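Local structure of acetylcholine-binding protein (Bulinus truncatus, 2BJ0) at residues Leu25-Ile36 against Glu47-Lys57. The protein probably binds acetylcholine and related nicotinic ligands, as a pentameric homologue of the extracellular ligand-binding domain of nicotinic acetylcholine receptors. Numbering follows the deposited sequence.
Sequences LNVSLNFKLMNI and EVVLWTQASWK
A classic beta bulge interrupts this antiparallel hairpin where Val49 is set against two residues, Met34 and Asn35: Met34 N donates to Val49 O (2.8 Å), while Val49 N returns a bond to Asn35 O. The backbone of Met34 here turns to a helical psi of -37°, and its side chain, folded back at chi2 and chi3 (-64° and -67°), lies over one face of the Trp51 indole. CG makes a CH-pi contact, SD stands 3.8 Å from the centroid of the five-membered ring in a Met-aromatic contact, and the methyl CE reaches Trp51 CZ2 at 3.4 Å. A lysine in place of Trp51 would probably leave the Met34 thioether without its aromatic platform. Past the bulge, regular antiparallel pairing runs from Lys32-Trp51 to Ser28-Ser55. Beyond the indole, Lys32 CG passes 3.5 Å from Gln53 OE1; Lys32 NZ forms salt bridges with Glu163 and Glu156, and Glu156 also accepts from Gln53 NE2. On the other face of the sheet Thr52 OG1 meets the edge of the Phe31 ring, 3.2 Å from CE1, and Leu33 CD1 presses tightly on Val48 CB. At the far end a water links Asn26 O to Lys57 N. The Phe31 face packs against strand 190-202 across the sandwich; strands 149-153 and 109-121 flank the hairpin within its sheet, and Trp142 of a neighbouring subunit meets Trp51 edge-to-face.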
ATOM      1  N   LEU A  25       0.199  16.107  28.158  1.00 38.91           N
ATOM      2  CA  LEU A  25      -0.657  14.928  28.135  1.00 36.43           C
ATOM      3  C   LEU A  25       0.162  13.749  28.634  1.00 35.43           C
ATOM      4  O   LEU A  25       1.252  13.499  28.137  1.00 34.52           O
ATOM      5  CB  LEU A  25      -1.175  14.656  26.714  1.00 36.22           C
ATOM      6  CG  LEU A  25      -2.027  13.411  26.509  1.00 33.68           C
ATOM      7  CD1 LEU A  25      -3.415  13.663  27.033  1.00 35.37           C
ATOM      8  CD2 LEU A  25      -2.086  13.040  25.047  1.00 33.44           C
ATOM      9  N   ASN A  26      -0.356  13.041  29.633  1.00 34.80           N
ATOM     10  CA  ASN A  26       0.308  11.846  30.147  1.00 34.64           C
ATOM     11  C   ASN A  26      -0.057  10.644  29.307  1.00 33.41           C
ATOM     12  O   ASN A  26      -1.215  10.261  29.218  1.00 34.46           O
ATOM     13  CB  ASN A  26      -0.132  11.533  31.570  1.00 35.25           C
ATOM     14  CG  ASN A  26       0.536  12.396  32.600  1.00 40.33           C
ATOM     15  OD1 ASN A  26       0.129  12.375  33.768  1.00 47.62           O
ATOM     16  ND2 ASN A  26       1.565  13.162  32.201  1.00 41.01           N
ATOM     17  N   VAL A  27       0.927  10.000  28.726  1.00 31.68           N
ATOM     18  CA  VAL A  27       0.613   8.826  27.965  1.00 30.43           C
ATOM     19  C   VAL A  27       1.335   7.660  28.584  1.00 30.01           C
ATOM     20  O   VAL A  27       2.549   7.675  28.678  1.00 31.08           O
ATOM     21  CB  VAL A  27       1.021   9.014  26.483  1.00 29.72           C
ATOM     22  CG1 VAL A  27       0.756   7.740  25.684  1.00 29.01           C
ATOM     23  CG2 VAL A  27       0.279  10.189  25.896  1.00 28.61           C
ATOM     24  N   SER A  28       0.593   6.647  29.013  1.00 30.07           N
ATOM     25  CA  SER A  28       1.206   5.480  29.612  1.00 30.17           C
ATOM     26  C   SER A  28       1.410   4.394  28.584  1.00 29.55           C
ATOM     27  O   SER A  28       0.477   4.086  27.848  1.00 29.80           O
ATOM     28  CB  SER A  28       0.299   4.931  30.700  1.00 30.44           C
ATOM     29  OG  SER A  28      -0.125   5.994  31.530  1.00 34.38           O
ATOM     30  N   LEU A  29       2.601   3.797  28.573  1.00 27.94           N
ATOM     31  CA  LEU A  29       2.940   2.673  27.683  1.00 27.21           C
ATOM     32  C   LEU A  29       3.374   1.472  28.473  1.00 27.55           C
ATOM     33  O   LEU A  29       4.160   1.593  29.424  1.00 26.27           O
ATOM     34  CB  LEU A  29       4.118   3.030  26.776  1.00 27.15           C
ATOM     35  CG  LEU A  29       3.933   4.180  25.805  1.00 26.63           C
ATOM     36  CD1 LEU A  29       5.183   4.352  24.926  1.00 25.82           C
ATOM     37  CD2 LEU A  29       2.670   3.913  24.982  1.00 29.22           C
ATOM     38  N   ASN A  30       2.840   0.323  28.088  1.00 27.09           N
ATOM     39  CA  ASN A  30       3.303  -0.991  28.514  1.00 27.04           C
ATOM     40  C   ASN A  30       3.478  -1.791  27.231  1.00 27.13           C
ATOM     41  O   ASN A  30       2.942  -1.392  26.204  1.00 26.94           O
ATOM     42  CB  ASN A  30       2.298  -1.656  29.458  1.00 26.68           C
ATOM     43  CG  ASN A  30       2.461  -1.183  30.915  1.00 30.33           C
ATOM     44  OD1 ASN A  30       1.505  -0.747  31.541  1.00 31.70           O
ATOM     45  ND2 ASN A  30       3.695  -1.237  31.430  1.00 29.72           N
ATOM     46  N   PHE A  31       4.220  -2.892  27.282  1.00 26.73           N
ATOM     47  CA  PHE A  31       4.535  -3.652  26.091  1.00 27.51           C
ATOM     48  C   PHE A  31       4.409  -5.118  26.375  1.00 27.90           C
ATOM     49  O   PHE A  31       4.598  -5.564  27.505  1.00 28.64           O
ATOM     50  CB  PHE A  31       5.960  -3.346  25.581  1.00 26.39           C
ATOM     51  CG  PHE A  31       6.174  -1.922  25.187  1.00 26.53           C
ATOM     52  CD1 PHE A  31       5.872  -1.490  23.897  1.00 23.90           C
ATOM     53  CD2 PHE A  31       6.702  -1.012  26.088  1.00 24.14           C
ATOM     54  CE1 PHE A  31       6.060  -0.185  23.516  1.00 26.33           C
ATOM     55  CE2 PHE A  31       6.902   0.297  25.712  1.00 28.07           C
ATOM     56  CZ  PHE A  31       6.582   0.723  24.411  1.00 28.42           C
ATOM     57  N   LYS A  32       4.097  -5.870  25.334  1.00 27.25           N
ATOM     58  CA  LYS A  32       4.113  -7.309  25.389  1.00 27.17           C
ATOM     59  C   LYS A  32       4.979  -7.791  24.230  1.00 27.11           C
ATOM     60  O   LYS A  32       4.605  -7.619  23.054  1.00 26.54           O
ATOM     61  CB  LYS A  32       2.693  -7.883  25.245  1.00 27.42           C
ATOM     62  CG  LYS A  32       1.705  -7.463  26.347  1.00 28.96           C
ATOM     63  CD  LYS A  32       1.952  -8.297  27.599  1.00 31.70           C
ATOM     64  CE  LYS A  32       1.476  -7.567  28.807  1.00 35.16           C
ATOM     65  NZ  LYS A  32       1.751  -8.347  30.047  1.00 35.58           N
ATOM     66  N   LEU A  33       6.121  -8.401  24.548  1.00 26.33           N
ATOM     67  CA  LEU A  33       6.934  -9.031  23.535  1.00 26.69           C
ATOM     68  C   LEU A  33       6.351 -10.417  23.297  1.00 26.70           C
ATOM     69  O   LEU A  33       6.402 -11.251  24.181  1.00 26.87           O
ATOM     70  CB  LEU A  33       8.430  -9.064  23.918  1.00 26.50           C
ATOM     71  CG  LEU A  33       9.419  -9.705  22.929  1.00 28.42           C
ATOM     72  CD1 LEU A  33       9.417  -8.954  21.593  1.00 27.93           C
ATOM     73  CD2 LEU A  33      10.843  -9.738  23.475  1.00 28.13           C
ATOM     74  N   MET A  34       5.765 -10.619  22.108  1.00 25.33           N
ATOM     75  CA  MET A  34       5.008 -11.835  21.784  1.00 24.27           C
ATOM     76  C   MET A  34       5.833 -12.946  21.148  1.00 24.02           C
ATOM     77  O   MET A  34       5.586 -14.139  21.384  1.00 23.30           O
ATOM     78  CB  MET A  34       3.843 -11.491  20.847  1.00 24.23           C
ATOM     79  CG  MET A  34       2.924 -10.396  21.369  1.00 25.71           C
ATOM     80  SD  MET A  34       2.057 -10.858  22.879  1.00 29.77           S
ATOM     81  CE  MET A  34       0.987 -12.163  22.272  1.00 27.24           C
ATOM     82  N   ASN A  35       6.781 -12.549  20.314  1.00 24.16           N
ATOM     83  CA  ASN A  35       7.535 -13.489  19.553  1.00 24.23           C
ATOM     84  C   ASN A  35       8.789 -12.781  18.972  1.00 24.52           C
ATOM     85  O   ASN A  35       8.779 -11.577  18.772  1.00 24.66           O
ATOM     86  CB  ASN A  35       6.681 -14.026  18.417  1.00 24.94           C
ATOM     87  CG  ASN A  35       7.137 -15.343  17.851  1.00 26.78           C
ATOM     88  OD1 ASN A  35       8.201 -15.847  18.202  1.00 27.23           O
ATOM     89  ND2 ASN A  35       6.324 -15.928  16.975  1.00 29.64           N
ATOM     90  N   ILE A  36       9.815 -13.529  18.722  1.00 25.01           N
ATOM     91  CA  ILE A  36      11.007 -13.055  18.015  1.00 25.18           C
ATOM     92  C   ILE A  36      10.910 -13.851  16.750  1.00 25.80           C
ATOM     93  O   ILE A  36      11.106 -15.061  16.781  1.00 26.70           O
ATOM     94  CB  ILE A  36      12.301 -13.324  18.750  1.00 24.98           C
ATOM     95  CG1 ILE A  36      12.433 -12.424  19.990  1.00 26.13           C
ATOM     96  CG2 ILE A  36      13.481 -13.118  17.817  1.00 26.85           C
ATOM     97  CD1 ILE A  36      13.692 -12.685  20.786  1.00 27.82           C
ATOM     98  N   GLU A  47      13.640  -9.236  14.275  1.00 25.19           N
ATOM     99  CA  GLU A  47      12.246  -8.833  14.059  1.00 25.26           C
ATOM    100  C   GLU A  47      11.469  -9.478  15.178  1.00 22.92           C
ATOM    101  O   GLU A  47      11.612 -10.661  15.440  1.00 22.05           O
ATOM    102  CB  GLU A  47      11.658  -9.370  12.724  1.00 24.84           C
ATOM    103  CG  GLU A  47      12.160  -8.760  11.436  1.00 27.32           C
ATOM    104  CD  GLU A  47      11.206  -9.022  10.252  1.00 29.80           C
ATOM    105  OE1 GLU A  47      10.379  -9.969  10.306  1.00 32.55           O
ATOM    106  OE2 GLU A  47      11.269  -8.261   9.261  1.00 35.81           O
ATOM    107  N   VAL A  48      10.643  -8.680  15.832  1.00 23.44           N
ATOM    108  CA  VAL A  48       9.824  -9.130  16.935  1.00 23.38           C
ATOM    109  C   VAL A  48       8.368  -8.842  16.608  1.00 23.43           C
ATOM    110  O   VAL A  48       8.075  -7.979  15.794  1.00 22.65           O
ATOM    111  CB  VAL A  48      10.194  -8.377  18.270  1.00 23.51           C
ATOM    112  CG1 VAL A  48      11.636  -8.626  18.660  1.00 24.16           C
ATOM    113  CG2 VAL A  48       9.919  -6.900  18.162  1.00 24.43           C
ATOM    114  N   VAL A  49       7.458  -9.586  17.238  1.00 23.66           N
ATOM    115  CA  VAL A  49       6.072  -9.136  17.382  1.00 22.95           C
ATOM    116  C   VAL A  49       5.876  -8.521  18.766  1.00 23.68           C
ATOM    117  O   VAL A  49       6.196  -9.135  19.790  1.00 23.38           O
ATOM    118  CB  VAL A  49       5.088 -10.268  17.142  1.00 24.07           C
ATOM    119  CG1 VAL A  49       3.633  -9.793  17.353  1.00 25.47           C
ATOM    120  CG2 VAL A  49       5.263 -10.795  15.723  1.00 20.61           C
ATOM    121  N   LEU A  50       5.312  -7.320  18.774  1.00 24.86           N
ATOM    122  CA  LEU A  50       5.221  -6.492  19.967  1.00 24.83           C
ATOM    123  C   LEU A  50       3.829  -5.864  20.024  1.00 25.54           C
ATOM    124  O   LEU A  50       3.378  -5.243  19.041  1.00 25.88           O
ATOM    125  CB  LEU A  50       6.296  -5.403  19.872  1.00 25.53           C
ATOM    126  CG  LEU A  50       6.482  -4.387  21.008  1.00 24.09           C
ATOM    127  CD1 LEU A  50       7.109  -5.053  22.261  1.00 24.32           C
ATOM    128  CD2 LEU A  50       7.328  -3.198  20.554  1.00 23.30           C
ATOM    129  N   TRP A  51       3.117  -6.043  21.143  1.00 24.63           N
ATOM    130  CA  TRP A  51       1.964  -5.192  21.423  1.00 24.57           C
ATOM    131  C   TRP A  51       2.424  -4.004  22.233  1.00 25.62           C
ATOM    132  O   TRP A  51       3.169  -4.184  23.192  1.00 25.62           O
ATOM    133  CB  TRP A  51       0.918  -5.931  22.250  1.00 24.28           C
ATOM    134  CG  TRP A  51       0.385  -7.184  21.665  1.00 23.70           C
ATOM    135  CD1 TRP A  51       0.665  -7.736  20.418  1.00 24.24           C
ATOM    136  CD2 TRP A  51      -0.561  -8.060  22.283  1.00 23.72           C
ATOM    137  NE1 TRP A  51      -0.069  -8.891  20.246  1.00 23.87           N
ATOM    138  CE2 TRP A  51      -0.827  -9.114  21.366  1.00 24.05           C
ATOM    139  CE3 TRP A  51      -1.218  -8.069  23.528  1.00 25.77           C
ATOM    140  CZ2 TRP A  51      -1.699 -10.158  21.664  1.00 22.98           C
ATOM    141  CZ3 TRP A  51      -2.105  -9.119  23.813  1.00 25.61           C
ATOM    142  CH2 TRP A  51      -2.334 -10.134  22.881  1.00 26.45           C
ATOM    143  N   THR A  52       1.993  -2.810  21.829  1.00 25.91           N
ATOM    144  CA  THR A  52       2.208  -1.559  22.541  1.00 26.31           C
ATOM    145  C   THR A  52       0.880  -1.222  23.149  1.00 27.31           C
ATOM    146  O   THR A  52      -0.093  -1.115  22.431  1.00 27.47           O
ATOM    147  CB  THR A  52       2.606  -0.414  21.577  1.00 25.91           C
ATOM    148  OG1 THR A  52       3.953  -0.611  21.143  1.00 26.31           O
ATOM    149  CG2 THR A  52       2.707   0.946  22.328  1.00 25.89           C
ATOM    150  N   GLN A  53       0.822  -1.074  24.470  1.00 26.38           N
ATOM    151  CA  GLN A  53      -0.433  -0.767  25.120  1.00 28.03           C
ATOM    152  C   GLN A  53      -0.377   0.668  25.548  1.00 27.94           C
ATOM    153  O   GLN A  53       0.279   0.975  26.534  1.00 26.66           O
ATOM    154  CB  GLN A  53      -0.667  -1.680  26.339  1.00 27.75           C
ATOM    155  CG  GLN A  53      -0.427  -3.158  26.071  1.00 29.57           C
ATOM    156  CD  GLN A  53      -0.643  -4.067  27.287  1.00 31.70           C
ATOM    157  OE1 GLN A  53      -0.883  -5.254  27.118  1.00 36.81           O
ATOM    158  NE2 GLN A  53      -0.557  -3.512  28.501  1.00 36.29           N
ATOM    159  N   ALA A  54      -1.034   1.552  24.797  1.00 27.53           N
ATOM    160  CA  ALA A  54      -0.951   2.974  25.055  1.00 28.03           C
ATOM    161  C   ALA A  54      -2.258   3.498  25.631  1.00 28.88           C
ATOM    162  O   ALA A  54      -3.332   3.235  25.077  1.00 28.72           O
ATOM    163  CB  ALA A  54      -0.618   3.736  23.770  1.00 27.25           C
ATOM    164  N   SER A  55      -2.186   4.254  26.728  1.00 28.95           N
ATOM    165  CA  SER A  55      -3.392   4.913  27.201  1.00 29.17           C
ATOM    166  C   SER A  55      -3.201   6.362  27.570  1.00 28.62           C
ATOM    167  O   SER A  55      -2.107   6.790  27.955  1.00 28.58           O
ATOM    168  CB  SER A  55      -4.107   4.123  28.300  1.00 30.56           C
ATOM    169  OG  SER A  55      -3.202   3.595  29.232  1.00 34.43           O
ATOM    170  N   TRP A  56      -4.270   7.130  27.398  1.00 27.70           N
ATOM    171  CA  TRP A  56      -4.259   8.533  27.774  1.00 27.45           C
ATOM    172  C   TRP A  56      -5.693   8.917  28.047  1.00 28.11           C
ATOM    173  O   TRP A  56      -6.579   8.149  27.759  1.00 27.73           O
ATOM    174  CB  TRP A  56      -3.592   9.408  26.702  1.00 26.52           C
ATOM    175  CG  TRP A  56      -4.352   9.464  25.430  1.00 25.30           C
ATOM    176  CD1 TRP A  56      -5.202  10.451  25.026  1.00 26.08           C
ATOM    177  CD2 TRP A  56      -4.389   8.462  24.422  1.00 23.77           C
ATOM    178  NE1 TRP A  56      -5.751  10.135  23.803  1.00 23.23           N
ATOM    179  CE2 TRP A  56      -5.253   8.922  23.400  1.00 24.89           C
ATOM    180  CE3 TRP A  56      -3.756   7.222  24.252  1.00 24.78           C
ATOM    181  CZ2 TRP A  56      -5.518   8.174  22.251  1.00 23.77           C
ATOM    182  CZ3 TRP A  56      -4.018   6.489  23.081  1.00 24.52           C
ATOM    183  CH2 TRP A  56      -4.891   6.971  22.116  1.00 24.71           C
ATOM    184  N   LYS A  57      -5.922  10.086  28.634  1.00 29.34           N
ATOM    185  CA  LYS A  57      -7.275  10.488  29.012  1.00 30.03           C
ATOM    186  C   LYS A  57      -7.593  11.877  28.496  1.00 30.16           C
ATOM    187  O   LYS A  57      -6.753  12.779  28.543  1.00 30.36           O
ATOM    188  CB  LYS A  57      -7.400  10.454  30.532  1.00 31.51           C
ATOM    189  CG  LYS A  57      -8.781  10.703  31.094  1.00 33.34           C
ATOM    190  CD  LYS A  57      -8.694  10.772  32.628  1.00 37.20           C
ATOM    191  CE  LYS A  57     -10.076  10.747  33.239  1.00 39.13           C
ATOM    192  NZ  LYS A  57      -9.948  10.400  34.671  1.00 41.15           N
TER
HETATM  193  O   HOH W   1      -3.610  11.162  30.062  1.00 27.04           O